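Local atomic coordinates of dihydropyrimidinase (Brevibacillus agri, PDB entry 3SFW), a protein that catalyses the hydrolytic ring opening of 5,6-dihydropyrimidines at an active site that holds two zinc ions. Residues T203-H208 with E281-V286; K2-N7 with L35-A40; K168-A173 with A226-A231; Q310-D315 with V365-T370. All blocks are in the same frame, centred on the assembly; numbering follows the deposited sequence.

How the interactions relate
The four contacts differ in chemistry as they do in place. Interactions 1, 3 and 4 are buried and lie within the amidohydrolase TIM-barrel domain, whereas interaction 2 sits at the surface, its centre about 50 Å or more from those of interactions 1 and 3. Interaction 2 is accordingly the wet one, with waters bridging a strand and a loop around an indole covered on both faces. Interactions 1 and 3 have no hydrogen bond across their segments and rely on carbon contacts; they use consecutive helices, 206-210 and 214-230. Interaction 4, about 7 Å from the chain's centre, joins strand 311-312 to helix 361-376 through a backbone hydrogen bond and leads to a zinc ligand.

Interaction 1: residues T203-H208 with E281-V286; sequences TDPIYH and EGAKYV
Val-286 sets one methyl squarely on the imidazole of His-208, a CH-pi contact over the face. CG1 stands 3.7 Å from the ring centroid and only 7° off the ring normal, which places it over the centre. The ring is presented this way because CG of His-208 lies anti to the backbone N (chi1 175°), with the plane turned by chi2 of 78°. The other methyl of Val-286, CG2, reaches back to CB of His-208 at 4.1 Å.

Apolar contacts continue three residues earlier in the chain. CB of Pro-205 comes within 3.8 Å of the carbonyl carbon of Gly-282 and lies 4.2 Å from CG2 of Val-286, while its CG faces CB of Ala-283 at 4.3 Å. The pyrrolidine thus rests on the backbone of the 3-10 segment 281-284, where Gly-282 has no side chain to hold it off.

Polar interactions stay outside the interface. NE2 of His-208 is hydrogen-bonded to the carbonyl oxygen of Trp-287, the residue following the second segment. Within 281-286, NZ of Lys-284 makes a 2.8 Å salt bridge to OE1 of Glu-281. Were His-208 replaced by an alanine, CG1 of Val-286 would probably lose its aromatic face and the Trp-287 carbonyl this donor.

The side chain of His-208 lies about 10 Å from a bound zinc ion, within the amidohydrolase domain. The chemistry implies two uses of one imidazole: its face meets the valine methyl by dispersion, while NE2 bonds to the carbonyl of Trp-287, so that helix 206-210 meets the loop after helix 265-269 in both ways.

Interaction 2: residues K2-N7 with L35-A40; sequences KKWIRN and LQATDA
The indole of Trp-4 lies over Ala-37, whose CB is 3.8 Å from the centroid of the six-membered ring and 22° off its normal, a CH-pi contact over the face. With CG anti to the backbone N (chi1 -170°), the ring extends from strand 2-6 across the 35-40 loop. On the opposite face lies Arg-6: its CD stands over the indole, and its guanidinium is laid face-on above CZ2, with NE salt-bridged to Asp-20. Water 3 sits at the ring edge, accepting from NE1 of Trp-4 at 3.2 Å and from N of Leu-35.

CB of Lys-2 meets CB of Ala-40 at 3.7 Å, and a bend at chi3 (77°) returns NZ to O of Thr-38 for a weak 3.3 Å hydrogen bond. Water 1 joins N of Lys-2 to O of Asp-39. A serine in place of Trp-4 would probably open a gap between Ala-37 and Arg-6 and leave water 3 without its indole donor.

Strand 2-6 lies between strands 20-24 and 41-44 of a four-stranded mixed sheet, the loop packing on its Trp-4 side. The chemistry is that of a surface contact: an aromatic plate between methyl and arginine, with waters bridging polar atoms.

Interaction 3: residues K168-A173 with A226-A231; sequences KTLIRA and ALTALA
Leu-170 and Ile-171 of helix 163-176 close on Leu-227, Thr-228 and Ala-231 of the 226-231 segment, with three aliphatic contacts. CB of Ala-231 is shared: it lies 3.8 Å from CG1 of Ile-171 and 3.9 Å from CB of Leu-170, so the small methyl fits against two neighbouring residues where the backbones come nearest, the CA atoms of Ile-171 and Ala-231 being 5.4 Å apart. Farther along, CD1 of Leu-170 meets CB of Leu-227 at 3.8 Å. The isobutyl group gets there with CG anti to its own carbonyl carbon (chi1 -75°).

A mixed contact accompanies these. The branches of Leu-170 straddle the hydroxyl of Thr-228, CD2 at 3.5 Å and CD1 at 3.7 Å from OG1, and the two side chains cross nearly at right angles. That oxygen is not stranded among methyls, since it is hydrogen-bonded to the carbonyl of Ala-224 in its own helix.

Two helices of the amidohydrolase TIM-barrel domain are thus packed together, with Leu-170 also on Val-180 of strand 180-182 and Tyr-192 of the third subunit against Ile-171. The contact between these segments is apolar, resting on dispersion and fit, and the one hydroxyl involved turns its polarity back to its own backbone.

Interaction 4: residues Q310-D315 with V365-T370; sequences QTVGSD and VDITST. With ZN (zinc ion), chain F.
Val-312 N donates to the carbonyl oxygen of Ile-367 across 3.0 Å, with an N-H...O angle of 152° and the donor tilted 34° from the carbonyl plane. The same oxygen receives a CA-H...O contact from Thr-311, whose CA lies 3.4 Å away, so two successive residues of the strand converge on one helix carbonyl. A reciprocal CA-H...O contact brings CA of Ile-367 to 3.5 Å from O of Gln-310. The apolar contact of Val-312 with Ile-367 beside this backbone seam is doubtful in detail.

The next shell fixes both partners. Helix 361-376 widens to a pi-type turn at 366-370, with Thr-370 N bonded to Val-365 O at 3.1 Å. Arg-345 NH1 is hydrogen-bonded both to O of Val-312 and to O of Thr-368, bridging strand and helix a second time, and OG1 of Thr-311 is hydrogen-bonded to Tyr-236 OH.

Three residues beyond Val-312, the chain delivers Asp-315 to a zinc ion. OD1 binds the metal at 2.1 Å while OD2 stays 3.6 Å away, a one-oxygen mode; with chi1 at -165°, CG is swung anti to the backbone N. His-58, His-60 and the carboxylated Lys-150 complete this site, and Lys-150 also serves the second zinc together with His-183 and His-239.

A short parallel strand backed by a helix and followed, in the loop after it, by a metal-binding aspartate is characteristic of the amidohydrolase TIM barrel, in which the zinc ligands gather at the C-terminal ends of the barrel strands.

Interaction 1: residues T203-H208 with E281-V286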
loop_
_atom_site.group_PDB
_atom_site.type_symbol
_atom_site.label_atom_id
_atom_site.label_comp_id
_atom_site.label_asym_id
_atom_site.label_seq_id
_atom_site.Cartn_x
_atom_site.Cartn_y
_atom_site.Cartn_z
ATOM N N THR A 203 22.335 9.961 28.555
ATOM C CA THR A 203 23.518 10.450 27.868
ATOM C C THR A 203 24.354 9.343 27.244
ATOM O O THR A 203 25.326 9.646 26.561
ATOM C CB THR A 203 24.427 11.239 28.818
ATOM O OG1 THR A 203 24.788 10.385 29.901
ATOM C CG2 THR A 203 23.705 12.490 29.334
ATOM N N ASP A 204 24.037 8.077 27.563
ATOM C CA ASP A 204 24.791 6.911 27.085
ATOM C C ASP A 204 24.636 6.763 25.545
ATOM O O ASP A 204 23.671 7.293 24.971
ATOM C CB ASP A 204 24.269 5.616 27.746
ATOM C CG ASP A 204 24.894 5.343 29.130
ATOM O OD1 ASP A 204 25.823 6.057 29.533
ATOM O OD2 ASP A 204 24.421 4.391 29.799
ATOM N N PRO A 205 25.589 6.063 24.905
ATOM C CA PRO A 205 25.566 5.818 23.436
ATOM C C PRO A 205 24.232 5.285 22.916
ATOM O O PRO A 205 23.846 5.632 21.798
ATOM C CB PRO A 205 26.684 4.792 23.241
ATOM C CG PRO A 205 27.738 5.254 24.323
ATOM C CD PRO A 205 26.829 5.535 25.529
ATOM N N ILE A 206 23.534 4.416 23.666
ATOM C CA ILE A 206 22.263 3.871 23.155
ATOM C C ILE A 206 21.243 4.963 22.817
ATOM O O ILE A 206 20.458 4.804 21.893
ATOM C CB ILE A 206 21.640 2.811 24.135
ATOM C CG1 ILE A 206 20.400 2.157 23.545
ATOM C CG2 ILE A 206 21.319 3.454 25.487
ATOM C CD1 ILE A 206 20.667 1.384 22.259
ATOM N N TYR A 207 21.294 6.112 23.490
ATOM C CA TYR A 207 20.306 7.172 23.184
ATOM C C TYR A 207 20.584 7.834 21.835
ATOM O O TYR A 207 19.698 8.483 21.299
ATOM C CB TYR A 207 20.200 8.233 24.293
ATOM C CG TYR A 207 19.653 7.606 25.549
ATOM C CD1 TYR A 207 20.524 7.033 26.468
ATOM C CD2 TYR A 207 18.296 7.345 25.676
ATOM C CE1 TYR A 207 20.060 6.350 27.588
ATOM C CE2 TYR A 207 17.797 6.628 26.798
ATOM C CZ TYR A 207 18.699 6.125 27.732
ATOM O OH TYR A 207 18.270 5.398 28.834
ATOM N N HIS A 208 21.745 7.555 21.245
ATOM C CA HIS A 208 21.970 7.973 19.843
ATOM C C HIS A 208 20.947 7.304 18.917
ATOM O O HIS A 208 20.446 7.924 17.957
ATOM C CB HIS A 208 23.417 7.685 19.372
ATOM C CG HIS A 208 23.612 7.983 17.928
ATOM N ND1 HIS A 208 23.783 9.265 17.452
ATOM C CD2 HIS A 208 23.552 7.177 16.842
ATOM C CE1 HIS A 208 23.862 9.230 16.130
ATOM N NE2 HIS A 208 23.762 7.970 15.741
ATOM N N GLU A 281 31.629 1.028 25.088
ATOM C CA GLU A 281 31.935 0.298 23.828
ATOM C C GLU A 281 30.896 0.589 22.752
ATOM O O GLU A 281 31.210 0.563 21.539
ATOM C CB GLU A 281 32.034 -1.226 24.023
ATOM C CG GLU A 281 33.291 -1.676 24.723
ATOM C CD GLU A 281 34.515 -1.770 23.804
ATOM O OE1 GLU A 281 34.465 -2.442 22.753
ATOM O OE2 GLU A 281 35.583 -1.298 24.235
ATOM N N GLY A 282 29.693 0.925 23.206
ATOM C CA GLY A 282 28.576 1.285 22.324
ATOM C C GLY A 282 28.949 2.444 21.381
ATOM O O GLY A 282 28.380 2.543 20.283
ATOM N N ALA A 283 29.857 3.326 21.822
ATOM C CA ALA A 283 30.236 4.517 21.006
ATOM C C ALA A 283 30.918 4.098 19.702
ATOM O O ALA A 283 30.890 4.841 18.705
ATOM C CB ALA A 283 31.139 5.455 21.780
ATOM N N LYS A 284 31.520 2.917 19.699
ATOM C CA LYS A 284 32.084 2.353 18.448
ATOM C C LYS A 284 31.038 2.218 17.327
ATOM O O LYS A 284 31.405 2.190 16.133
ATOM C CB LYS A 284 32.662 0.985 18.725
ATOM C CG LYS A 284 33.959 1.031 19.552
ATOM C CD LYS A 284 34.458 -0.396 19.844
ATOM C CE LYS A 284 35.858 -0.375 20.435
ATOM N NZ LYS A 284 36.350 -1.765 20.805
ATOM N N TYR A 285 29.769 2.085 17.718
ATOM C CA TYR A 285 28.688 1.803 16.749
ATOM C C TYR A 285 27.801 3.008 16.514
ATOM O O TYR A 285 26.705 2.872 15.949
ATOM C CB TYR A 285 27.821 0.609 17.244
ATOM C CG TYR A 285 28.647 -0.642 17.330
ATOM C CD1 TYR A 285 28.810 -1.454 16.204
ATOM C CD2 TYR A 285 29.404 -0.936 18.492
ATOM C CE1 TYR A 285 29.666 -2.561 16.229
ATOM C CE2 TYR A 285 30.238 -2.068 18.535
ATOM C CZ TYR A 285 30.368 -2.868 17.380
ATOM O OH TYR A 285 31.220 -3.965 17.346
ATOM N N VAL A 286 28.261 4.182 16.951
ATOM C CA VAL A 286 27.474 5.417 16.781
ATOM C C VAL A 286 27.777 6.032 15.384
ATOM O O VAL A 286 28.907 6.318 15.070
ATOM C CB VAL A 286 27.832 6.451 17.899
ATOM C CG1 VAL A 286 27.337 7.883 17.511
ATOM C CG2 VAL A 286 27.190 5.987 19.214
#

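Interaction 2: residues K2-N7 with L35-A40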
loop_
_atom_site.group_PDB
_atom_site.type_symbol
_atom_site.label_atom_id
_atom_site.label_comp_id
_atom_site.label_asym_id
_atom_site.label_seq_id
_atom_site.Cartn_x
_atom_site.Cartn_y
_atom_site.Cartn_z
ATOM N N LYS A 2 52.043 -5.746 -20.637
ATOM C CA LYS A 2 50.907 -6.625 -20.833
ATOM C C LYS A 2 50.848 -7.618 -19.698
ATOM O O LYS A 2 51.881 -8.141 -19.229
ATOM C CB LYS A 2 50.994 -7.355 -22.171
ATOM C CG LYS A 2 50.799 -6.443 -23.376
ATOM C CD LYS A 2 51.365 -7.090 -24.642
ATOM C CE LYS A 2 50.445 -8.154 -25.176
ATOM N NZ LYS A 2 50.748 -8.491 -26.611
ATOM N N LYS A 3 49.630 -7.943 -19.288
ATOM C CA LYS A 3 49.414 -8.942 -18.254
ATOM C C LYS A 3 48.329 -9.898 -18.718
ATOM O O LYS A 3 47.305 -9.459 -19.230
ATOM C CB LYS A 3 48.970 -8.268 -16.944
ATOM C CG LYS A 3 50.081 -7.353 -16.312
ATOM C CD LYS A 3 49.550 -6.686 -15.037
ATOM C CE LYS A 3 50.622 -5.746 -14.383
ATOM N NZ LYS A 3 51.030 -4.558 -15.228
ATOM N N TRP A 4 48.572 -11.189 -18.548
ATOM C CA TRP A 4 47.685 -12.239 -19.032
ATOM C C TRP A 4 47.224 -13.027 -17.820
ATOM O O TRP A 4 48.000 -13.794 -17.221
ATOM C CB TRP A 4 48.485 -13.155 -19.974
ATOM C CG TRP A 4 47.709 -14.163 -20.775
ATOM C CD1 TRP A 4 46.354 -14.222 -20.980
ATOM C CD2 TRP A 4 48.277 -15.240 -21.523
ATOM N NE1 TRP A 4 46.049 -15.314 -21.786
ATOM C CE2 TRP A 4 47.214 -15.950 -22.125
ATOM C CE3 TRP A 4 49.598 -15.665 -21.760
ATOM C CZ2 TRP A 4 47.434 -17.063 -22.969
ATOM C CZ3 TRP A 4 49.811 -16.787 -22.556
ATOM C CH2 TRP A 4 48.735 -17.470 -23.156
ATOM N N ILE A 5 45.999 -12.739 -17.359
ATOM C CA ILE A 5 45.464 -13.385 -16.190
ATOM C C ILE A 5 44.774 -14.676 -16.612
ATOM O O ILE A 5 43.715 -14.642 -17.317
ATOM C CB ILE A 5 44.450 -12.486 -15.434
ATOM C CG1 ILE A 5 45.003 -11.064 -15.213
ATOM C CG2 ILE A 5 44.005 -13.126 -14.152
ATOM C CD1 ILE A 5 43.934 -10.072 -14.586
ATOM N N ARG A 6 45.341 -15.801 -16.191
ATOM C CA ARG A 6 44.918 -17.132 -16.716
ATOM C C ARG A 6 44.251 -18.046 -15.697
ATOM O O ARG A 6 44.577 -18.030 -14.501
ATOM C CB ARG A 6 46.131 -17.880 -17.296
ATOM C CG ARG A 6 46.898 -17.089 -18.361
ATOM C CD ARG A 6 47.792 -18.032 -19.141
ATOM N NE ARG A 6 46.967 -18.937 -19.939
ATOM C CZ ARG A 6 47.453 -19.903 -20.715
ATOM N NH1 ARG A 6 48.761 -20.108 -20.772
ATOM N NH2 ARG A 6 46.624 -20.665 -21.426
ATOM N N ASN A 7 43.290 -18.832 -16.175
ATOM C CA ASN A 7 42.751 -19.940 -15.395
ATOM C C ASN A 7 41.757 -19.536 -14.315
ATOM O O ASN A 7 41.457 -20.350 -13.445
ATOM C CB ASN A 7 43.881 -20.750 -14.725
ATOM C CG ASN A 7 44.950 -21.185 -15.700
ATOM O OD1 ASN A 7 44.642 -21.595 -16.826
ATOM N ND2 ASN A 7 46.239 -21.108 -15.274
ATOM N N LEU A 35 44.168 -17.351 -25.914
ATOM C CA LEU A 35 44.650 -16.103 -26.505
ATOM C C LEU A 35 46.095 -16.190 -27.064
ATOM O O LEU A 35 46.490 -15.370 -27.888
ATOM C CB LEU A 35 44.562 -14.953 -25.478
ATOM C CG LEU A 35 43.126 -14.516 -25.109
ATOM C CD1 LEU A 35 43.163 -13.443 -24.073
ATOM C CD2 LEU A 35 42.378 -14.017 -26.365
ATOM N N GLN A 36 46.894 -17.109 -26.526
ATOM C CA GLN A 36 48.336 -17.201 -26.890
ATOM C C GLN A 36 49.037 -15.844 -26.880
ATOM O O GLN A 36 49.727 -15.474 -27.842
ATOM C CB GLN A 36 48.534 -17.910 -28.244
ATOM C CG GLN A 36 47.917 -19.313 -28.302
ATOM C CD GLN A 36 47.822 -19.863 -29.719
ATOM O OE1 GLN A 36 48.335 -19.270 -30.672
ATOM N NE2 GLN A 36 47.150 -20.999 -29.866
ATOM N N ALA A 37 48.864 -15.112 -25.782
ATOM C CA ALA A 37 49.469 -13.797 -25.623
ATOM C C ALA A 37 50.987 -13.909 -25.621
ATOM O O ALA A 37 51.567 -14.771 -24.962
ATOM C CB ALA A 37 48.977 -13.125 -24.349
ATOM N N THR A 38 51.622 -13.079 -26.436
ATOM C CA THR A 38 53.071 -13.018 -26.439
ATOM C C THR A 38 53.521 -11.859 -25.567
ATOM O O THR A 38 52.857 -10.792 -25.508
ATOM C CB THR A 38 53.689 -12.929 -27.892
ATOM O OG1 THR A 38 53.078 -11.861 -28.631
ATOM C CG2 THR A 38 53.484 -14.239 -28.653
ATOM N N ASP A 39 54.589 -12.115 -24.819
ATOM C CA ASP A 39 55.301 -11.063 -24.123
ATOM C C ASP A 39 54.420 -10.459 -23.048
ATOM O O ASP A 39 54.467 -9.249 -22.818
ATOM C CB ASP A 39 55.739 -9.955 -25.099
ATOM C CG ASP A 39 56.649 -10.469 -26.226
ATOM O OD1 ASP A 39 57.510 -11.360 -25.978
ATOM O OD2 ASP A 39 56.497 -9.965 -27.364
ATOM N N ALA A 40 53.564 -11.274 -22.436
ATOM C CA ALA A 40 52.760 -10.783 -21.318
ATOM C C ALA A 40 53.196 -11.454 -20.045
ATOM O O ALA A 40 53.609 -12.611 -20.064
ATOM C CB ALA A 40 51.269 -11.012 -21.563
HETATM O O HOH W 1 54.429 -6.696 -21.810
HETATM O O HOH W 2 49.344 -10.812 -27.245
HETATM O O HOH W 3 43.779 -17.168 -23.093
#

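Interaction 3: residues K168-A173 with A226-A231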
loop_
_atom_site.group_PDB
_atom_site.type_symbol
_atom_site.label_atom_id
_atom_site.label_comp_id
_atom_site.label_asym_id
_atom_site.label_seq_id
_atom_site.Cartn_x
_atom_site.Cartn_y
_atom_site.Cartn_z
ATOM N N LYS A 168 14.802 23.225 -5.039
ATOM C CA LYS A 168 15.596 23.976 -6.019
ATOM C C LYS A 168 16.757 23.156 -6.582
ATOM O O LYS A 168 17.017 23.200 -7.796
ATOM C CB LYS A 168 16.104 25.265 -5.375
ATOM C CG LYS A 168 14.988 26.280 -5.197
ATOM C CD LYS A 168 15.574 27.558 -4.576
ATOM C CE LYS A 168 14.577 28.699 -4.645
ATOM N NZ LYS A 168 15.249 29.967 -4.168
ATOM N N THR A 169 17.405 22.361 -5.721
ATOM C CA THR A 169 18.559 21.587 -6.154
ATOM C C THR A 169 18.085 20.488 -7.103
ATOM O O THR A 169 18.708 20.233 -8.157
ATOM C CB THR A 169 19.311 21.000 -4.974
ATOM O OG1 THR A 169 19.792 22.061 -4.157
ATOM C CG2 THR A 169 20.498 20.124 -5.437
ATOM N N LEU A 170 16.932 19.909 -6.795
ATOM C CA LEU A 170 16.363 18.842 -7.680
ATOM C C LEU A 170 15.967 19.392 -9.054
ATOM O O LEU A 170 16.260 18.770 -10.090
ATOM C CB LEU A 170 15.139 18.178 -7.028
ATOM C CG LEU A 170 15.477 17.201 -5.878
ATOM C CD1 LEU A 170 14.218 17.078 -4.941
ATOM C CD2 LEU A 170 15.902 15.817 -6.462
ATOM N N ILE A 171 15.399 20.597 -9.056
ATOM C CA ILE A 171 15.009 21.242 -10.319
ATOM C C ILE A 171 16.229 21.538 -11.157
ATOM O O ILE A 171 16.273 21.251 -12.355
ATOM C CB ILE A 171 14.199 22.517 -10.071
ATOM C CG1 ILE A 171 12.819 22.105 -9.522
ATOM C CG2 ILE A 171 13.978 23.293 -11.373
ATOM C CD1 ILE A 171 12.025 23.197 -9.062
ATOM N N ARG A 172 17.224 22.117 -10.523
ATOM C CA ARG A 172 18.466 22.456 -11.224
ATOM C C ARG A 172 19.184 21.197 -11.684
ATOM O O ARG A 172 19.776 21.169 -12.761
ATOM C CB ARG A 172 19.346 23.284 -10.299
ATOM C CG ARG A 172 20.666 23.741 -10.981
ATOM C CD ARG A 172 20.373 24.584 -12.257
ATOM N NE ARG A 172 21.539 25.415 -12.621
ATOM C CZ ARG A 172 21.849 25.820 -13.865
ATOM N NH1 ARG A 172 22.969 26.523 -14.059
ATOM N NH2 ARG A 172 21.076 25.522 -14.909
ATOM N N ALA A 173 19.242 20.185 -10.819
ATOM C CA ALA A 173 19.846 18.905 -11.194
ATOM C C ALA A 173 19.173 18.269 -12.411
ATOM O O ALA A 173 19.857 17.677 -13.251
ATOM C CB ALA A 173 19.834 17.906 -9.974
ATOM N N ALA A 226 8.805 12.824 -2.696
ATOM C CA ALA A 226 7.728 13.670 -3.198
ATOM C C ALA A 226 8.280 14.882 -3.959
ATOM O O ALA A 226 7.765 15.255 -5.034
ATOM C CB ALA A 226 6.845 14.171 -2.020
ATOM N N LEU A 227 9.322 15.492 -3.417
ATOM C CA LEU A 227 9.899 16.680 -4.046
ATOM C C LEU A 227 10.579 16.272 -5.348
ATOM O O LEU A 227 10.511 16.993 -6.341
ATOM C CB LEU A 227 10.944 17.307 -3.089
ATOM C CG LEU A 227 10.413 18.459 -2.210
ATOM C CD1 LEU A 227 9.135 18.059 -1.452
ATOM C CD2 LEU A 227 11.508 18.883 -1.255
ATOM N N THR A 228 11.168 15.082 -5.378
ATOM C CA THR A 228 11.730 14.550 -6.624
ATOM C C THR A 228 10.646 14.354 -7.700
ATOM O O THR A 228 10.846 14.757 -8.826
ATOM C CB THR A 228 12.494 13.201 -6.414
ATOM O OG1 THR A 228 13.577 13.436 -5.514
ATOM C CG2 THR A 228 13.047 12.682 -7.723
ATOM N N ALA A 229 9.510 13.729 -7.356
ATOM C CA ALA A 229 8.422 13.597 -8.311
ATOM C C ALA A 229 7.908 14.968 -8.807
ATOM O O ALA A 229 7.678 15.130 -9.990
ATOM C CB ALA A 229 7.246 12.799 -7.657
ATOM N N LEU A 230 7.752 15.922 -7.891
ATOM C CA LEU A 230 7.287 17.331 -8.195
ATOM C C LEU A 230 8.285 18.087 -9.097
ATOM O O LEU A 230 7.888 18.930 -9.913
ATOM C CB LEU A 230 7.127 18.097 -6.881
ATOM C CG LEU A 230 5.837 17.709 -6.099
ATOM C CD1 LEU A 230 5.932 18.140 -4.626
ATOM C CD2 LEU A 230 4.658 18.368 -6.756
ATOM N N ALA A 231 9.553 17.683 -9.038
ATOM C CA ALA A 231 10.574 18.222 -9.930
ATOM C C ALA A 231 10.805 17.394 -11.197
ATOM O O ALA A 231 11.670 17.761 -12.027
ATOM C CB ALA A 231 11.920 18.394 -9.161
#

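Interaction 4: residues Q310-D315 with V365-T370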
loop_
_atom_site.group_PDB
_atom_site.type_symbol
_atom_site.label_atom_id
_atom_site.label_comp_id
_atom_site.label_asym_id
_atom_site.label_seq_id
_atom_site.Cartn_x
_atom_site.Cartn_y
_atom_site.Cartn_z
ATOM N N GLN A 310 19.623 -0.563 -5.079
ATOM C CA GLN A 310 20.499 -0.905 -6.248
ATOM C C GLN A 310 22.001 -0.993 -5.926
ATOM O O GLN A 310 22.769 -1.558 -6.712
ATOM C CB GLN A 310 20.286 0.076 -7.407
ATOM C CG GLN A 310 18.869 0.035 -8.023
ATOM C CD GLN A 310 17.824 0.683 -7.095
ATOM O OE1 GLN A 310 16.718 0.143 -6.885
ATOM N NE2 GLN A 310 18.186 1.786 -6.499
ATOM N N THR A 311 22.428 -0.427 -4.798
ATOM C CA THR A 311 23.883 -0.293 -4.522
ATOM C C THR A 311 24.192 -0.515 -3.038
ATOM O O THR A 311 23.324 -0.380 -2.154
ATOM C CB THR A 311 24.428 1.121 -4.861
ATOM O OG1 THR A 311 23.732 2.085 -4.027
ATOM C CG2 THR A 311 24.204 1.445 -6.353
ATOM N N VAL A 312 25.466 -0.823 -2.774
ATOM C CA VAL A 312 25.952 -0.849 -1.376
ATOM C C VAL A 312 27.193 0.030 -1.286
ATOM O O VAL A 312 28.181 -0.173 -2.019
ATOM C CB VAL A 312 26.299 -2.272 -0.908
ATOM C CG1 VAL A 312 26.938 -2.214 0.534
ATOM C CG2 VAL A 312 25.062 -3.155 -0.893
ATOM N N GLY A 313 27.124 1.036 -0.420
ATOM C CA GLY A 313 28.281 1.861 -0.139
ATOM C C GLY A 313 28.666 1.646 1.320
ATOM O O GLY A 313 27.915 1.020 2.072
ATOM N N SER A 314 29.822 2.154 1.736
ATOM C CA SER A 314 30.273 1.909 3.135
ATOM C C SER A 314 29.815 3.014 4.109
ATOM O O SER A 314 29.589 2.716 5.291
ATOM C CB SER A 314 31.817 1.797 3.214
ATOM O OG SER A 314 32.402 3.002 2.740
ATOM N N ASP A 315 29.711 4.274 3.639
ATOM C CA ASP A 315 29.648 5.453 4.571
ATOM C C ASP A 315 30.882 5.393 5.504
ATOM O O ASP A 315 30.809 5.647 6.729
ATOM C CB ASP A 315 28.310 5.562 5.371
ATOM C CG ASP A 315 28.110 6.925 6.029
ATOM O OD1 ASP A 315 28.754 7.917 5.574
ATOM O OD2 ASP A 315 27.318 6.983 7.024
ATOM N N VAL A 365 28.108 -8.441 -7.783
ATOM C CA VAL A 365 28.897 -7.535 -8.610
ATOM C C VAL A 365 28.113 -6.275 -8.976
ATOM O O VAL A 365 28.671 -5.154 -9.018
ATOM C CB VAL A 365 29.423 -8.241 -9.889
ATOM C CG1 VAL A 365 30.099 -7.163 -10.827
ATOM C CG2 VAL A 365 30.425 -9.373 -9.476
ATOM N N ASP A 366 26.837 -6.455 -9.325
ATOM C CA ASP A 366 26.032 -5.317 -9.763
ATOM C C ASP A 366 25.937 -4.273 -8.658
ATOM O O ASP A 366 26.160 -3.090 -8.885
ATOM C CB ASP A 366 24.620 -5.802 -10.180
ATOM C CG ASP A 366 23.958 -4.897 -11.203
ATOM O OD1 ASP A 366 24.633 -4.130 -11.925
ATOM O OD2 ASP A 366 22.709 -4.937 -11.271
ATOM N N ILE A 367 25.713 -4.742 -7.435
ATOM C CA ILE A 367 25.449 -3.838 -6.316
ATOM C C ILE A 367 26.701 -3.207 -5.788
ATOM O O ILE A 367 26.646 -2.114 -5.217
ATOM C CB ILE A 367 24.800 -4.701 -5.239
ATOM C CG1 ILE A 367 23.366 -5.049 -5.666
ATOM C CG2 ILE A 367 24.997 -4.149 -3.884
ATOM C CD1 ILE A 367 22.852 -4.290 -6.822
ATOM N N THR A 368 27.842 -3.882 -5.930
ATOM C CA THR A 368 29.099 -3.349 -5.389
ATOM C C THR A 368 29.940 -2.588 -6.407
ATOM O O THR A 368 30.857 -1.885 -6.036
ATOM C CB THR A 368 29.979 -4.439 -4.789
ATOM O OG1 THR A 368 30.364 -5.347 -5.830
ATOM C CG2 THR A 368 29.222 -5.203 -3.615
ATOM N N SER A 369 29.602 -2.702 -7.689
ATOM C CA SER A 369 30.476 -2.197 -8.729
ATOM C C SER A 369 29.693 -1.649 -9.947
ATOM O O SER A 369 29.678 -0.419 -10.202
ATOM C CB SER A 369 31.431 -3.311 -9.170
ATOM O OG SER A 369 32.358 -2.793 -10.052
ATOM N N THR A 370 29.012 -2.517 -10.667
ATOM C CA THR A 370 28.501 -2.097 -11.997
ATOM C C THR A 370 27.366 -1.081 -11.906
ATOM O O THR A 370 27.384 -0.029 -12.574
ATOM C CB THR A 370 27.999 -3.315 -12.770
ATOM O OG1 THR A 370 28.995 -4.352 -12.743
ATOM C CG2 THR A 370 27.596 -2.927 -14.236
HETATM ZN ZN ZN F . 27.848 9.642 4.713
#